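Local coordinates for hypothetical protein SIFV0014 (Sulfolobus islandicus filamentous virus, PDB 2H36), which is of unknown function but belongs to the DUF1374 family, which includes the AcrID1 anti-CRISPR proteins, and may therefore act against host CRISPR defence, at residues K43-V48 with Y100-Q105; I73-Y78 with M85-F90. One frame throughout, in Å; residues are numbered along the deposited sequence.

Interaction 1 (K43-V48 with Y100-Q105); sequences KDPLKV and YIYEVQ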
loop_
_atom_site.group_PDB
_atom_site.type_symbol
_atom_site.label_atom_id
_atom_site.label_comp_id
_atom_site.label_asym_id
_atom_site.label_seq_id
_atom_site.Cartn_x
_atom_site.Cartn_y
_atom_site.Cartn_z
ATOM N N LYS A 43 10.483 6.330 -8.909
ATOM C CA LYS A 43 11.155 6.382 -10.219
ATOM C C LYS A 43 10.732 5.047 -10.840
ATOM O O LYS A 43 9.977 5.002 -11.818
ATOM C CB LYS A 43 12.671 6.543 -10.017
ATOM C CG LYS A 43 13.497 6.786 -11.285
ATOM C CD LYS A 43 15.002 6.918 -10.974
ATOM C CE LYS A 43 15.359 8.281 -10.355
ATOM N NZ LYS A 43 16.772 8.348 -9.860
ATOM N N ASP A 44 11.147 3.966 -10.143
ATOM C CA ASP A 44 10.836 2.614 -10.578
ATOM C C ASP A 44 9.624 2.351 -9.693
ATOM O O ASP A 44 9.666 2.653 -8.493
ATOM C CB ASP A 44 12.004 1.649 -10.371
ATOM C CG ASP A 44 13.303 2.189 -10.938
ATOM O OD1 ASP A 44 13.363 2.449 -12.165
ATOM O OD2 ASP A 44 14.262 2.358 -10.150
ATOM N N PRO A 45 8.539 1.793 -10.273
ATOM C CA PRO A 45 7.321 1.573 -9.494
ATOM C C PRO A 45 7.468 0.405 -8.521
ATOM O O PRO A 45 8.221 -0.528 -8.785
ATOM C CB PRO A 45 6.268 1.275 -10.561
ATOM C CG PRO A 45 7.040 0.698 -11.679
ATOM C CD PRO A 45 8.343 1.443 -11.690
ATOM N N LEU A 46 6.766 0.480 -7.395
ATOM C CA LEU A 46 6.851 -0.541 -6.375
ATOM C C LEU A 46 5.897 -1.659 -6.711
ATOM O O LEU A 46 4.692 -1.506 -6.534
ATOM C CB LEU A 46 6.488 0.040 -5.023
ATOM C CG LEU A 46 6.776 -0.925 -3.882
ATOM C CD1 LEU A 46 8.186 -0.700 -3.393
ATOM C CD2 LEU A 46 5.793 -0.724 -2.755
ATOM N N LYS A 47 6.450 -2.770 -7.203
ATOM C CA LYS A 47 5.693 -3.967 -7.622
ATOM C C LYS A 47 4.982 -4.570 -6.413
ATOM O O LYS A 47 5.466 -4.478 -5.291
ATOM C CB LYS A 47 6.642 -4.965 -8.281
ATOM C CG LYS A 47 5.997 -6.107 -9.035
ATOM C CD LYS A 47 7.087 -7.107 -9.406
ATOM C CE LYS A 47 6.627 -8.088 -10.468
ATOM N NZ LYS A 47 7.771 -8.645 -11.261
ATOM N N VAL A 48 3.753 -5.077 -6.667
ATOM C CA VAL A 48 2.976 -5.600 -5.561
ATOM C C VAL A 48 1.855 -6.472 -6.096
ATOM O O VAL A 48 1.382 -6.273 -7.201
ATOM C CB VAL A 48 2.476 -4.315 -4.806
ATOM C CG1 VAL A 48 0.947 -4.138 -4.833
ATOM C CG2 VAL A 48 3.024 -4.280 -3.402
ATOM N N TYR A 100 1.733 -2.026 -10.081
ATOM C CA TYR A 100 2.960 -1.244 -10.148
ATOM C C TYR A 100 2.648 0.170 -9.726
ATOM O O TYR A 100 2.188 0.971 -10.550
ATOM C CB TYR A 100 3.546 -1.259 -11.565
ATOM C CG TYR A 100 3.973 -2.637 -12.028
ATOM C CD1 TYR A 100 3.066 -3.488 -12.657
ATOM C CD2 TYR A 100 5.277 -3.097 -11.821
ATOM C CE1 TYR A 100 3.434 -4.756 -13.074
ATOM C CE2 TYR A 100 5.662 -4.380 -12.238
ATOM C CZ TYR A 100 4.728 -5.204 -12.866
ATOM O OH TYR A 100 5.069 -6.470 -13.291
ATOM N N ILE A 101 2.881 0.454 -8.440
ATOM C CA ILE A 101 2.626 1.768 -7.846
ATOM C C ILE A 101 3.687 2.772 -8.259
ATOM O O ILE A 101 4.879 2.574 -8.012
ATOM C CB ILE A 101 2.621 1.696 -6.303
ATOM C CG1 ILE A 101 1.544 0.720 -5.825
ATOM C CG2 ILE A 101 2.435 3.095 -5.685
ATOM C CD1 ILE A 101 1.784 0.173 -4.434
ATOM N N TYR A 102 3.248 3.862 -8.876
ATOM C CA TYR A 102 4.146 4.957 -9.194
ATOM C C TYR A 102 4.098 6.071 -8.150
ATOM O O TYR A 102 5.061 6.825 -8.004
ATOM C CB TYR A 102 3.854 5.501 -10.577
ATOM C CG TYR A 102 4.337 4.597 -11.677
ATOM C CD1 TYR A 102 3.551 3.525 -12.134
ATOM C CD2 TYR A 102 5.581 4.805 -12.271
ATOM C CE1 TYR A 102 3.999 2.685 -13.154
ATOM C CE2 TYR A 102 6.036 3.974 -13.291
ATOM C CZ TYR A 102 5.241 2.919 -13.729
ATOM O OH TYR A 102 5.701 2.110 -14.742
ATOM N N GLU A 103 3.002 6.150 -7.399
ATOM C CA GLU A 103 2.828 7.242 -6.452
ATOM C C GLU A 103 1.797 7.152 -5.320
ATOM O O GLU A 103 0.618 6.856 -5.551
ATOM C CB GLU A 103 2.320 8.489 -7.197
ATOM C CG GLU A 103 2.225 9.736 -6.332
ATOM C CD GLU A 103 1.962 11.007 -7.136
ATOM O OE1 GLU A 103 2.410 11.107 -8.310
ATOM O OE2 GLU A 103 1.320 11.928 -6.569
ATOM N N VAL A 104 2.259 7.385 -4.095
ATOM C CA VAL A 104 1.361 7.336 -2.950
ATOM C C VAL A 104 1.301 8.710 -2.300
ATOM O O VAL A 104 2.317 9.410 -2.167
ATOM C CB VAL A 104 1.776 6.313 -1.864
ATOM C CG1 VAL A 104 0.628 6.120 -0.859
ATOM C CG2 VAL A 104 2.168 4.979 -2.473
ATOM N N GLN A 105 0.103 9.079 -1.873
ATOM C CA GLN A 105 -0.145 10.372 -1.317
ATOM C C GLN A 105 -1.116 10.185 -0.175
ATOM O O GLN A 105 -2.009 9.333 -0.247
ATOM C CB GLN A 105 -0.788 11.203 -2.390
ATOM C CG GLN A 105 -0.683 12.676 -2.212
ATOM C CD GLN A 105 -0.844 13.359 -3.534
ATOM O OE1 GLN A 105 -1.528 12.842 -4.431
ATOM N NE2 GLN A 105 -0.206 14.514 -3.687
#
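Pro45 lies across one face of the Tyr102 ring, its CB 3.6 Å from the ring centroid and only 7° off the ring normal, a CH-pi contact in which pyrrolidine and phenol run side by side and point the same way. CG reaches further out along the ring, 3.5 Å from Tyr102 CZ, so the proline spans the ring from its middle to the hydroxyl end. Tyr102 comes under the proline because its CG is turned anti to the carbonyl carbon (chi1 -74°). The same Pro45 CB also touches Tyr100, 3.9 Å from its CB.

Tyr100 in turn runs alongside Lys47. The lysine is extended beyond CG and follows the phenol outward: its CG is 3.7 Å from Tyr100 CE2, and its CE is 3.6 Å from Tyr100 OH. The approach is by methylenes, with the ammonium group carried out beyond the ring.

On the other face of the sheet, Leu46 and Ile101 project together beside Val48, whose CG1 approaches Ile101 CD1. Helix 19-30 covers this side, where Leu23 packs on Leu46 and Ala20 on Val48, while Phe42 touches Ile101.

Two backbone bonds join Leu46 and Ile101 as an antiparallel hydrogen-bonded pair. Leu46 N gives the shorter, 2.9 Å to Ile101 O, in the carbonyl plane and on a lone pair. The return bond, Ile101 N to Leu46 O at 3.3 Å, reaches its acceptor from above the carbonyl plane.

Strand 45-49 thus joins strand 98-109 just after the corner that separates it from strand 37-42, another neighbour of the same long strand. With few backbone bonds here, much of the contact rests on apolar carbon against aromatic rings, and the lysine can lend its aliphatic chain to the tyrosine while its charge remains at the exposed end.

Interaction 2 (I73-Y78 with M85-F90); sequences IDQYTY and MYKLEF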
loop_
_atom_site.group_PDB
_atom_site.type_symbol
_atom_site.label_atom_id
_atom_site.label_comp_id
_atom_site.label_asym_id
_atom_site.label_seq_id
_atom_site.Cartn_x
_atom_site.Cartn_y
_atom_site.Cartn_z
ATOM N N ILE A 73 -5.807 6.086 -10.733
ATOM C CA ILE A 73 -5.577 6.928 -9.555
ATOM C C ILE A 73 -6.657 6.348 -8.642
ATOM O O ILE A 73 -7.836 6.313 -8.995
ATOM C CB ILE A 73 -5.654 8.464 -9.820
ATOM C CG1 ILE A 73 -4.456 8.901 -10.655
ATOM C CG2 ILE A 73 -5.706 9.241 -8.505
ATOM C CD1 ILE A 73 -4.768 9.964 -11.625
ATOM N N ASP A 74 -6.190 5.775 -7.516
ATOM C CA ASP A 74 -7.129 5.097 -6.652
ATOM C C ASP A 74 -7.175 5.825 -5.321
ATOM O O ASP A 74 -6.143 6.015 -4.661
ATOM C CB ASP A 74 -6.590 3.673 -6.583
ATOM C CG ASP A 74 -7.617 2.683 -6.108
ATOM O OD1 ASP A 74 -8.815 3.057 -6.083
ATOM O OD2 ASP A 74 -7.220 1.534 -5.772
ATOM N N GLN A 75 -8.366 6.232 -4.914
ATOM C CA GLN A 75 -8.484 6.971 -3.670
ATOM C C GLN A 75 -9.251 6.225 -2.563
ATOM O O GLN A 75 -10.288 5.605 -2.811
ATOM C CB GLN A 75 -9.104 8.326 -3.958
ATOM C CG GLN A 75 -9.056 9.273 -2.797
ATOM C CD GLN A 75 -9.397 10.682 -3.213
ATOM O OE1 GLN A 75 -10.394 11.248 -2.757
ATOM N NE2 GLN A 75 -8.576 11.259 -4.094
ATOM N N TYR A 76 -8.730 6.303 -1.342
ATOM C CA TYR A 76 -9.316 5.621 -0.185
ATOM C C TYR A 76 -9.627 6.569 0.970
ATOM O O TYR A 76 -8.869 7.503 1.239
ATOM C CB TYR A 76 -8.405 4.483 0.256
ATOM C CG TYR A 76 -8.357 3.406 -0.798
ATOM C CD1 TYR A 76 -7.456 3.487 -1.868
ATOM C CD2 TYR A 76 -9.256 2.331 -0.765
ATOM C CE1 TYR A 76 -7.434 2.520 -2.856
ATOM C CE2 TYR A 76 -9.236 1.360 -1.751
ATOM C CZ TYR A 76 -8.324 1.465 -2.792
ATOM O OH TYR A 76 -8.293 0.499 -3.764
ATOM N N THR A 77 -10.750 6.335 1.638
ATOM C CA THR A 77 -11.198 7.228 2.693
ATOM C C THR A 77 -11.265 6.491 4.012
ATOM O O THR A 77 -11.768 5.363 4.084
ATOM C CB THR A 77 -12.569 7.829 2.365
ATOM O OG1 THR A 77 -12.401 8.867 1.397
ATOM C CG2 THR A 77 -13.241 8.401 3.608
ATOM N N TYR A 78 -10.751 7.141 5.052
ATOM C CA TYR A 78 -10.800 6.607 6.403
ATOM C C TYR A 78 -11.463 7.627 7.323
ATOM O O TYR A 78 -10.851 8.626 7.720
ATOM C CB TYR A 78 -9.397 6.254 6.880
ATOM C CG TYR A 78 -8.681 5.267 5.981
ATOM C CD1 TYR A 78 -7.960 5.699 4.861
ATOM C CD2 TYR A 78 -8.718 3.897 6.253
ATOM C CE1 TYR A 78 -7.298 4.800 4.032
ATOM C CE2 TYR A 78 -8.059 2.982 5.429
ATOM C CZ TYR A 78 -7.352 3.445 4.323
ATOM O OH TYR A 78 -6.705 2.536 3.524
ATOM N N MET A 85 -11.801 13.130 7.773
ATOM C CA MET A 85 -11.581 12.073 6.803
ATOM C C MET A 85 -10.114 11.954 6.402
ATOM O O MET A 85 -9.453 12.957 6.135
ATOM C CB MET A 85 -12.314 12.407 5.517
ATOM C CG MET A 85 -13.749 11.983 5.449
ATOM S SD MET A 85 -14.349 12.647 3.891
ATOM C CE MET A 85 -15.409 13.991 4.450
ATOM N N TYR A 86 -9.639 10.710 6.262
ATOM C CA TYR A 86 -8.249 10.505 5.881
ATOM C C TYR A 86 -8.265 9.982 4.453
ATOM O O TYR A 86 -8.850 8.921 4.180
ATOM C CB TYR A 86 -7.477 9.526 6.769
ATOM C CG TYR A 86 -5.993 9.576 6.480
ATOM C CD1 TYR A 86 -5.479 9.108 5.265
ATOM C CD2 TYR A 86 -5.104 10.120 7.403
ATOM C CE1 TYR A 86 -4.121 9.174 4.983
ATOM C CE2 TYR A 86 -3.741 10.192 7.131
ATOM C CZ TYR A 86 -3.259 9.716 5.919
ATOM O OH TYR A 86 -1.917 9.780 5.642
ATOM N N LYS A 87 -7.611 10.715 3.551
ATOM C CA LYS A 87 -7.506 10.302 2.150
ATOM C C LYS A 87 -6.147 9.761 1.744
ATOM O O LYS A 87 -5.155 10.485 1.775
ATOM C CB LYS A 87 -7.779 11.475 1.213
ATOM C CG LYS A 87 -9.105 12.181 1.437
ATOM C CD LYS A 87 -10.215 11.480 0.711
ATOM C CE LYS A 87 -11.557 12.002 1.140
ATOM N NZ LYS A 87 -12.640 11.353 0.345
ATOM N N LEU A 88 -6.114 8.483 1.376
ATOM C CA LEU A 88 -4.898 7.832 0.893
ATOM C C LEU A 88 -5.140 7.692 -0.605
ATOM O O LEU A 88 -6.249 7.361 -1.021
ATOM C CB LEU A 88 -4.645 6.552 1.679
ATOM C CG LEU A 88 -3.544 5.633 1.162
ATOM C CD1 LEU A 88 -2.192 6.293 1.376
ATOM C CD2 LEU A 88 -3.622 4.309 1.872
ATOM N N GLU A 89 -4.103 7.912 -1.409
ATOM C CA GLU A 89 -4.259 7.827 -2.866
ATOM C C GLU A 89 -3.092 7.137 -3.558
ATOM O O GLU A 89 -1.945 7.569 -3.413
ATOM C CB GLU A 89 -4.428 9.229 -3.425
ATOM C CG GLU A 89 -4.533 9.300 -4.927
ATOM C CD GLU A 89 -4.745 10.733 -5.408
ATOM O OE1 GLU A 89 -5.906 11.212 -5.365
ATOM O OE2 GLU A 89 -3.747 11.378 -5.820
ATOM N N PHE A 90 -3.383 6.071 -4.309
ATOM C CA PHE A 90 -2.347 5.352 -5.078
ATOM C C PHE A 90 -2.440 5.492 -6.584
ATOM O O PHE A 90 -3.465 5.139 -7.177
ATOM C CB PHE A 90 -2.437 3.848 -4.862
ATOM C CG PHE A 90 -2.185 3.413 -3.444
ATOM C CD1 PHE A 90 -3.230 3.342 -2.525
ATOM C CD2 PHE A 90 -0.914 3.036 -3.033
ATOM C CE1 PHE A 90 -3.006 2.926 -1.225
ATOM C CE2 PHE A 90 -0.691 2.614 -1.731
ATOM C CZ PHE A 90 -1.738 2.562 -0.828
#
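Tyr78 turns a ring edge toward Tyr86 O and Leu88 CB, the carbonyl oxygen lying 3.4 Å from Tyr78 CD1, in the antiparallel beta hairpin of strands 71-79 and 85-94. The Phe90 ring likewise has Asp74 O and Tyr76 CD1 at its edge, while Leu88 O lies near the plane of Tyr76 at that ring's edge. Beyond the hairpin Phe31 stacks on Tyr86 and meets Tyr78 edge-to-face, whereas Tyr53 meets Phe90 edge-to-face.

Pairs Asp74-Phe90, Tyr76-Leu88 and Tyr78-Tyr86 are each joined by two backbone hydrogen bonds, and their side chains share this largely buried, aromatic face. Tyr76 OH and Tyr53 OH both bond Asp74 OD2, so two phenols grip one buried carboxylate oxygen; Tyr78 OH is held by Leu57 O.

The opposite face is polar. Lys87 bends at chi2 (-85°), which brings NZ back beside Thr77, where it donates to OG1 at 2.7 Å. Gln75 and Glu89 are both extended, with their amide and carboxylate planes 24° apart. Gln75 NE2 donates to Glu89 OE1 over 3.0 Å, using the anti lone pair of that oxygen.

How the interactions relate
Interactions 1 and 2 belong to one antiparallel sheet, their centres about 15 Å apart. Strands 85-94 and 98-109, consecutive in the chain and adjacent in the sheet, each supply one segment, and interaction 2 is nested within the loop that interaction 1 closes. The two meet directly: Glu89 N lies 2.8 Å from Gln105 O, a probable hydrogen bond, while Val104 CG1 packs on Leu88 CD1 at 3.6 Å and Val104 CG2 on Phe90 CD2 at 3.7 Å. Val104 thereby joins the aromatic face of 85-90. Tyr102 and Glu103 both face Thr91 of strand 85-94, a classic beta bulge. No ligand or active site is known to link the contacts.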